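Local atomic coordinates of BRIC1 (Synthetic construct, PDB entry 6FF6), a protein that is a computationally designed helical repeat protein with a novel, corrugated architecture. Residues Phe131-Glu142 with Lys213-Lys224. Sequence-based numbering, arbitrary orientation.
Sequences FDMADVMLKVME and KDIMQEQLDAYK
The first and last helices of a four-helix bundle, 125-146 and 203-224, meet here antiparallel (173° between the short axes, 10.5 Å apart), within a range related in sequence to Hpt domains. The apolar part is knobs-into-holes packing. L220 sits among F131, A134, D135 and L138, while L138 enters the hole formed by K213, M216, Q217 and L220. CD1 of L220 lies in the ring plane of F131, at its edge, 3.6 Å from F131 CD1; CD2 rests on A134 CB. One face of the same ring takes a CH-pi contact from K224 CA, 3.9 Å from the ring centroid and offset toward the rim. The extended K224 side chain then runs counter to F131, its CG against ring atoms CG and CD2 and its CE against F131 CB. L138 CD2 meets M216 CE; I168 of helix 155-174 also packs on L138, and T184 of helix 178-196 on M216. Flanking this apolar layer, D135 is gripped at both oxygens. K224 NZ reaches the syn lone pair of D135 OD2 at 3.0 Å, a salt bridge. Q217 bends at chi2 (62°), its side chain crossing that of D135 at about a right angle with amide and carboxylate planes 33° apart, and NE2 donates to D135 OD1 nearly along the C-O axis. A second NE2 bond, to D221 OD1, also lies in the amide plane, so the two aspartates fix the amide's rotation, and the shared donor probably eases the repulsion between them. At the other end K213 NZ faces two carboxylates, E142 OE2 and D214 OD1, themselves 4.5 Å apart; it probably offsets their repulsion, though both ion pairs are long, 3.8 Å from NZ to E142 OE2 and 3.9 Å to D214 OD1.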
ATOM      1  N   PHE A 131       9.010  11.607   5.891  1.00 95.24           N
ATOM      2  CA  PHE A 131       9.720  12.815   6.337  1.00 94.24           C
ATOM      3  C   PHE A 131       9.147  13.333   7.681  1.00100.16           C
ATOM      4  O   PHE A 131       9.873  13.489   8.649  1.00 97.79           O
ATOM      5  CB  PHE A 131       9.764  13.891   5.216  1.00 96.80           C
ATOM      6  CG  PHE A 131      10.711  13.561   4.073  1.00 97.77           C
ATOM      7  CD1 PHE A 131      11.991  13.063   4.325  1.00 98.65           C
ATOM      8  CD2 PHE A 131      10.342  13.783   2.752  1.00101.24           C
ATOM      9  CE1 PHE A 131      12.868  12.747   3.266  1.00 99.33           C
ATOM     10  CE2 PHE A 131      11.213  13.460   1.701  1.00104.13           C
ATOM     11  CZ  PHE A 131      12.473  12.942   1.965  1.00 99.81           C
ATOM     12  N   ASP A 132       7.829  13.483   7.751  1.00100.83           N
ATOM     13  CA  ASP A 132       7.093  13.875   8.946  1.00101.48           C
ATOM     14  C   ASP A 132       7.347  12.885  10.113  1.00104.00           C
ATOM     15  O   ASP A 132       7.682  13.330  11.212  1.00103.25           O
ATOM     16  CB  ASP A 132       5.599  13.995   8.574  1.00105.66           C
ATOM     17  CG  ASP A 132       4.575  13.900   9.688  1.00117.64           C
ATOM     18  OD1 ASP A 132       4.875  14.351  10.820  1.00120.81           O
ATOM     19  OD2 ASP A 132       3.471  13.396   9.426  1.00121.30           O
ATOM     20  N   MET A 133       7.172  11.569   9.877  1.00 99.38           N
ATOM     21  CA  MET A 133       7.425  10.534  10.883  1.00 98.31           C
ATOM     22  C   MET A 133       8.864  10.603  11.432  1.00 98.87           C
ATOM     23  O   MET A 133       9.044  10.672  12.654  1.00 97.22           O
ATOM     24  CB  MET A 133       7.149   9.133  10.311  1.00101.84           C
ATOM     25  CG  MET A 133       7.564   8.012  11.261  1.00105.41           C
ATOM     26  SD  MET A 133       6.316   6.729  11.540  1.00113.23           S
ATOM     27  CE  MET A 133       5.013   7.651  11.932  1.00111.11           C
ATOM     28  N   ALA A 134       9.876  10.579  10.527  1.00 93.97           N
ATOM     29  CA  ALA A 134      11.299  10.629  10.897  1.00 93.17           C
ATOM     30  C   ALA A 134      11.650  11.868  11.707  1.00 98.20           C
ATOM     31  O   ALA A 134      12.382  11.735  12.678  1.00 99.62           O
ATOM     32  CB  ALA A 134      12.197  10.521   9.657  1.00 92.93           C
ATOM     33  N   ASP A 135      11.122  13.056  11.325  1.00 95.47           N
ATOM     34  CA  ASP A 135      11.286  14.320  12.053  1.00 96.52           C
ATOM     35  C   ASP A 135      10.911  14.117  13.543  1.00103.40           C
ATOM     36  O   ASP A 135      11.685  14.505  14.435  1.00105.31           O
ATOM     37  CB  ASP A 135      10.340  15.401  11.494  1.00100.24           C
ATOM     38  CG  ASP A 135      10.790  16.108  10.248  1.00112.63           C
ATOM     39  OD1 ASP A 135      12.004  16.135   9.993  1.00115.55           O
ATOM     40  OD2 ASP A 135       9.923  16.655   9.534  1.00119.71           O
ATOM     41  N   VAL A 136       9.739  13.494  13.791  1.00 99.27           N
ATOM     42  CA  VAL A 136       9.214  13.225  15.133  1.00100.51           C
ATOM     43  C   VAL A 136      10.067  12.211  15.906  1.00110.37           C
ATOM     44  O   VAL A 136      10.394  12.453  17.080  1.00111.49           O
ATOM     45  CB  VAL A 136       7.719  12.836  15.105  1.00103.65           C
ATOM     46  CG1 VAL A 136       7.209  12.527  16.506  1.00104.81           C
ATOM     47  CG2 VAL A 136       6.883  13.948  14.476  1.00103.75           C
ATOM     48  N   MET A 137      10.453  11.104  15.250  1.00109.39           N
ATOM     49  CA  MET A 137      11.321  10.085  15.857  1.00109.39           C
ATOM     50  C   MET A 137      12.695  10.618  16.315  1.00110.31           C
ATOM     51  O   MET A 137      13.230  10.149  17.324  1.00111.36           O
ATOM     52  CB  MET A 137      11.476   8.884  14.935  1.00111.71           C
ATOM     53  CG  MET A 137      10.260   7.993  14.977  1.00117.48           C
ATOM     54  SD  MET A 137      10.632   6.356  14.324  1.00122.93           S
ATOM     55  CE  MET A 137       9.232   5.363  15.015  1.00123.07           C
ATOM     56  N   LEU A 138      13.224  11.624  15.618  1.00103.55           N
ATOM     57  CA  LEU A 138      14.506  12.227  15.959  1.00102.77           C
ATOM     58  C   LEU A 138      14.372  13.053  17.218  1.00107.10           C
ATOM     59  O   LEU A 138      15.266  13.032  18.081  1.00106.98           O
ATOM     60  CB  LEU A 138      15.052  13.049  14.779  1.00102.33           C
ATOM     61  CG  LEU A 138      15.521  12.212  13.566  1.00105.35           C
ATOM     62  CD1 LEU A 138      15.765  13.075  12.358  1.00104.67           C
ATOM     63  CD2 LEU A 138      16.743  11.392  13.910  1.00108.08           C
ATOM     64  N   LYS A 139      13.206  13.716  17.366  1.00103.08           N
ATOM     65  CA  LYS A 139      12.870  14.510  18.560  1.00101.86           C
ATOM     66  C   LYS A 139      12.762  13.603  19.768  1.00103.86           C
ATOM     67  O   LYS A 139      13.309  13.915  20.831  1.00100.88           O
ATOM     68  CB  LYS A 139      11.579  15.309  18.363  1.00102.76           C
ATOM     69  CG  LYS A 139      11.763  16.594  17.564  1.00109.16           C
ATOM     70  CD  LYS A 139      10.489  17.431  17.565  1.00121.45           C
ATOM     71  CE  LYS A 139      10.622  18.680  16.723  1.00134.11           C
ATOM     72  NZ  LYS A 139       9.424  19.564  16.857  1.00145.59           N
ATOM     73  N   VAL A 140      12.093  12.457  19.593  1.00104.02           N
ATOM     74  CA  VAL A 140      11.945  11.476  20.667  1.00107.82           C
ATOM     75  C   VAL A 140      13.330  10.960  21.120  1.00116.16           C
ATOM     76  O   VAL A 140      13.626  10.974  22.324  1.00116.73           O
ATOM     77  CB  VAL A 140      10.958  10.347  20.291  1.00112.87           C
ATOM     78  CG1 VAL A 140      10.904   9.270  21.374  1.00114.79           C
ATOM     79  CG2 VAL A 140       9.557  10.911  20.034  1.00113.88           C
ATOM     80  N   MET A 141      14.182  10.563  20.131  1.00114.74           N
ATOM     81  CA  MET A 141      15.552  10.069  20.328  1.00115.23           C
ATOM     82  C   MET A 141      16.365  11.076  21.124  1.00116.56           C
ATOM     83  O   MET A 141      16.983  10.700  22.129  1.00115.57           O
ATOM     84  CB  MET A 141      16.237   9.832  18.975  1.00116.60           C
ATOM     85  CG  MET A 141      15.918   8.497  18.362  1.00122.15           C
ATOM     86  SD  MET A 141      16.708   8.263  16.725  1.00126.62           S
ATOM     87  CE  MET A 141      18.300   7.688  17.219  1.00122.79           C
ATOM     88  N   GLU A 142      16.321  12.362  20.672  1.00111.71           N
ATOM     89  CA  GLU A 142      16.999  13.507  21.266  1.00113.00           C
ATOM     90  C   GLU A 142      16.738  13.613  22.758  1.00121.55           C
ATOM     91  O   GLU A 142      17.676  13.665  23.561  1.00122.76           O
ATOM     92  CB  GLU A 142      16.560  14.798  20.565  1.00114.15           C
ATOM     93  CG  GLU A 142      17.370  16.013  20.974  1.00134.27           C
ATOM     94  CD  GLU A 142      16.874  17.292  20.337  1.00172.56           C
ATOM     95  OE1 GLU A 142      15.735  17.702  20.662  1.00187.26           O
ATOM     96  OE2 GLU A 142      17.611  17.880  19.510  1.00166.31           O
ATOM     97  N   LYS A 213      22.361  12.707  15.893  1.00 94.18           N
ATOM     98  CA  LYS A 213      20.970  13.135  15.674  1.00 93.49           C
ATOM     99  C   LYS A 213      20.928  14.365  14.750  1.00 96.74           C
ATOM    100  O   LYS A 213      20.209  14.359  13.767  1.00 94.40           O
ATOM    101  CB  LYS A 213      20.219  13.375  17.014  1.00 97.22           C
ATOM    102  CG  LYS A 213      18.740  13.808  16.899  1.00105.14           C
ATOM    103  CD  LYS A 213      18.585  15.352  16.804  1.00118.11           C
ATOM    104  CE  LYS A 213      17.288  15.814  16.156  1.00129.65           C
ATOM    105  NZ  LYS A 213      17.343  17.250  15.743  1.00134.13           N
ATOM    106  N   ASP A 214      21.710  15.393  15.058  1.00 97.52           N
ATOM    107  CA  ASP A 214      21.780  16.628  14.264  1.00 98.73           C
ATOM    108  C   ASP A 214      22.161  16.352  12.800  1.00100.59           C
ATOM    109  O   ASP A 214      21.536  16.906  11.868  1.00 99.18           O
ATOM    110  CB  ASP A 214      22.733  17.649  14.926  1.00103.09           C
ATOM    111  CG  ASP A 214      22.290  18.140  16.309  1.00126.49           C
ATOM    112  OD1 ASP A 214      21.086  18.008  16.641  1.00130.05           O
ATOM    113  OD2 ASP A 214      23.142  18.671  17.054  1.00139.63           O
ATOM    114  N   ILE A 215      23.174  15.467  12.606  1.00 94.76           N
ATOM    115  CA  ILE A 215      23.655  15.064  11.284  1.00 91.61           C
ATOM    116  C   ILE A 215      22.534  14.325  10.539  1.00 94.72           C
ATOM    117  O   ILE A 215      22.327  14.576   9.347  1.00 95.82           O
ATOM    118  CB  ILE A 215      24.943  14.185  11.376  1.00 92.93           C
ATOM    119  CG1 ILE A 215      26.154  14.926  12.020  1.00 94.36           C
ATOM    120  CG2 ILE A 215      25.316  13.577  10.017  1.00 89.87           C
ATOM    121  CD1 ILE A 215      26.646  16.218  11.368  1.00 99.46           C
ATOM    122  N   MET A 216      21.838  13.404  11.228  1.00 88.71           N
ATOM    123  CA  MET A 216      20.739  12.626  10.651  1.00 88.01           C
ATOM    124  C   MET A 216      19.579  13.529  10.207  1.00 90.07           C
ATOM    125  O   MET A 216      18.985  13.279   9.158  1.00 90.22           O
ATOM    126  CB  MET A 216      20.263  11.543  11.621  1.00 91.17           C
ATOM    127  CG  MET A 216      21.294  10.447  11.847  1.00 95.83           C
ATOM    128  SD  MET A 216      20.843   9.123  13.019  1.00102.50           S
ATOM    129  CE  MET A 216      20.168   9.982  14.303  1.00100.40           C
ATOM    130  N   GLN A 217      19.316  14.609  10.956  1.00 85.23           N
ATOM    131  CA  GLN A 217      18.305  15.614  10.625  1.00 85.48           C
ATOM    132  C   GLN A 217      18.699  16.369   9.349  1.00 89.47           C
ATOM    133  O   GLN A 217      17.867  16.580   8.476  1.00 87.31           O
ATOM    134  CB  GLN A 217      18.126  16.610  11.777  1.00 88.02           C
ATOM    135  CG  GLN A 217      16.925  17.547  11.566  1.00113.73           C
ATOM    136  CD  GLN A 217      15.587  16.819  11.490  1.00122.90           C
ATOM    137  OE1 GLN A 217      15.174  16.134  12.433  1.00116.60           O
ATOM    138  NE2 GLN A 217      14.884  16.958  10.369  1.00108.80           N
ATOM    139  N   GLU A 218      19.980  16.753   9.239  1.00 88.69           N
ATOM    140  CA  GLU A 218      20.520  17.428   8.045  1.00 88.40           C
ATOM    141  C   GLU A 218      20.449  16.484   6.843  1.00 88.22           C
ATOM    142  O   GLU A 218      20.144  16.938   5.730  1.00 86.11           O
ATOM    143  CB  GLU A 218      21.963  17.861   8.267  1.00 90.37           C
ATOM    144  CG  GLU A 218      22.155  18.963   9.295  1.00113.42           C
ATOM    145  CD  GLU A 218      23.606  19.293   9.616  1.00151.65           C
ATOM    146  OE1 GLU A 218      24.515  18.619   9.072  1.00148.12           O
ATOM    147  OE2 GLU A 218      23.832  20.230  10.418  1.00152.90           O
ATOM    148  N   GLN A 219      20.728  15.164   7.071  1.00 83.56           N
ATOM    149  CA  GLN A 219      20.666  14.138   6.017  1.00 82.72           C
ATOM    150  C   GLN A 219      19.221  14.024   5.562  1.00 85.66           C
ATOM    151  O   GLN A 219      18.965  14.113   4.373  1.00 84.74           O
ATOM    152  CB  GLN A 219      21.209  12.777   6.500  1.00 82.57           C
ATOM    153  CG  GLN A 219      22.729  12.708   6.607  1.00 76.42           C
ATOM    154  CD  GLN A 219      23.188  11.513   7.395  1.00 86.79           C
ATOM    155  OE1 GLN A 219      22.395  10.734   7.911  1.00 90.55           O
ATOM    156  NE2 GLN A 219      24.475  11.344   7.538  1.00 77.38           N
ATOM    157  N   LEU A 220      18.281  13.943   6.518  1.00 84.21           N
ATOM    158  CA  LEU A 220      16.840  13.918   6.251  1.00 85.80           C
ATOM    159  C   LEU A 220      16.379  15.171   5.456  1.00 90.77           C
ATOM    160  O   LEU A 220      15.755  15.035   4.401  1.00 90.93           O
ATOM    161  CB  LEU A 220      16.085  13.774   7.564  1.00 86.68           C
ATOM    162  CG  LEU A 220      14.600  13.506   7.427  1.00 94.89           C
ATOM    163  CD1 LEU A 220      14.355  12.095   6.831  1.00 95.49           C
ATOM    164  CD2 LEU A 220      13.826  13.834   8.742  1.00 94.23           C
ATOM    165  N   ASP A 221      16.787  16.363   5.912  1.00 89.38           N
ATOM    166  CA  ASP A 221      16.516  17.652   5.275  1.00 92.37           C
ATOM    167  C   ASP A 221      17.052  17.766   3.846  1.00 99.22           C
ATOM    168  O   ASP A 221      16.364  18.306   2.972  1.00101.34           O
ATOM    169  CB  ASP A 221      17.022  18.805   6.150  1.00 95.54           C
ATOM    170  CG  ASP A 221      16.247  18.999   7.456  1.00113.61           C
ATOM    171  OD1 ASP A 221      15.174  18.351   7.630  1.00108.29           O
ATOM    172  OD2 ASP A 221      16.718  19.777   8.313  1.00131.93           O
ATOM    173  N   ALA A 222      18.270  17.262   3.598  1.00 96.12           N
ATOM    174  CA  ALA A 222      18.850  17.265   2.259  1.00 96.67           C
ATOM    175  C   ALA A 222      17.933  16.468   1.343  1.00103.81           C
ATOM    176  O   ALA A 222      17.493  17.007   0.328  1.00106.45           O
ATOM    177  CB  ALA A 222      20.231  16.648   2.277  1.00 95.86           C
ATOM    178  N   TYR A 223      17.574  15.221   1.733  1.00100.26           N
ATOM    179  CA  TYR A 223      16.657  14.380   0.946  1.00101.46           C
ATOM    180  C   TYR A 223      15.263  15.032   0.819  1.00110.13           C
ATOM    181  O   TYR A 223      14.635  14.909  -0.239  1.00111.64           O
ATOM    182  CB  TYR A 223      16.477  12.978   1.550  1.00100.51           C
ATOM    183  CG  TYR A 223      17.721  12.160   1.808  1.00 99.14           C
ATOM    184  CD1 TYR A 223      18.561  11.786   0.765  1.00100.41           C
ATOM    185  CD2 TYR A 223      17.968  11.618   3.066  1.00 98.55           C
ATOM    186  CE1 TYR A 223      19.654  10.956   0.983  1.00 99.46           C
ATOM    187  CE2 TYR A 223      19.093  10.832   3.305  1.00 98.12           C
ATOM    188  CZ  TYR A 223      19.927  10.496   2.256  1.00102.78           C
ATOM    189  OH  TYR A 223      21.006   9.681   2.464  1.00103.61           O
ATOM    190  N   LYS A 224      14.794  15.728   1.887  1.00106.95           N
ATOM    191  CA  LYS A 224      13.501  16.421   1.899  1.00109.69           C
ATOM    192  C   LYS A 224      13.460  17.482   0.799  1.00118.46           C
ATOM    193  O   LYS A 224      12.430  17.661   0.168  1.00120.30           O
ATOM    194  CB  LYS A 224      13.236  17.045   3.278  1.00110.97           C
ATOM    195  CG  LYS A 224      11.779  17.322   3.595  1.00127.07           C
ATOM    196  CD  LYS A 224      11.629  17.794   5.049  1.00139.25           C
ATOM    197  CE  LYS A 224      10.187  17.887   5.514  1.00157.68           C
ATOM    198  NZ  LYS A 224      10.088  18.146   6.978  1.00163.82           N
TER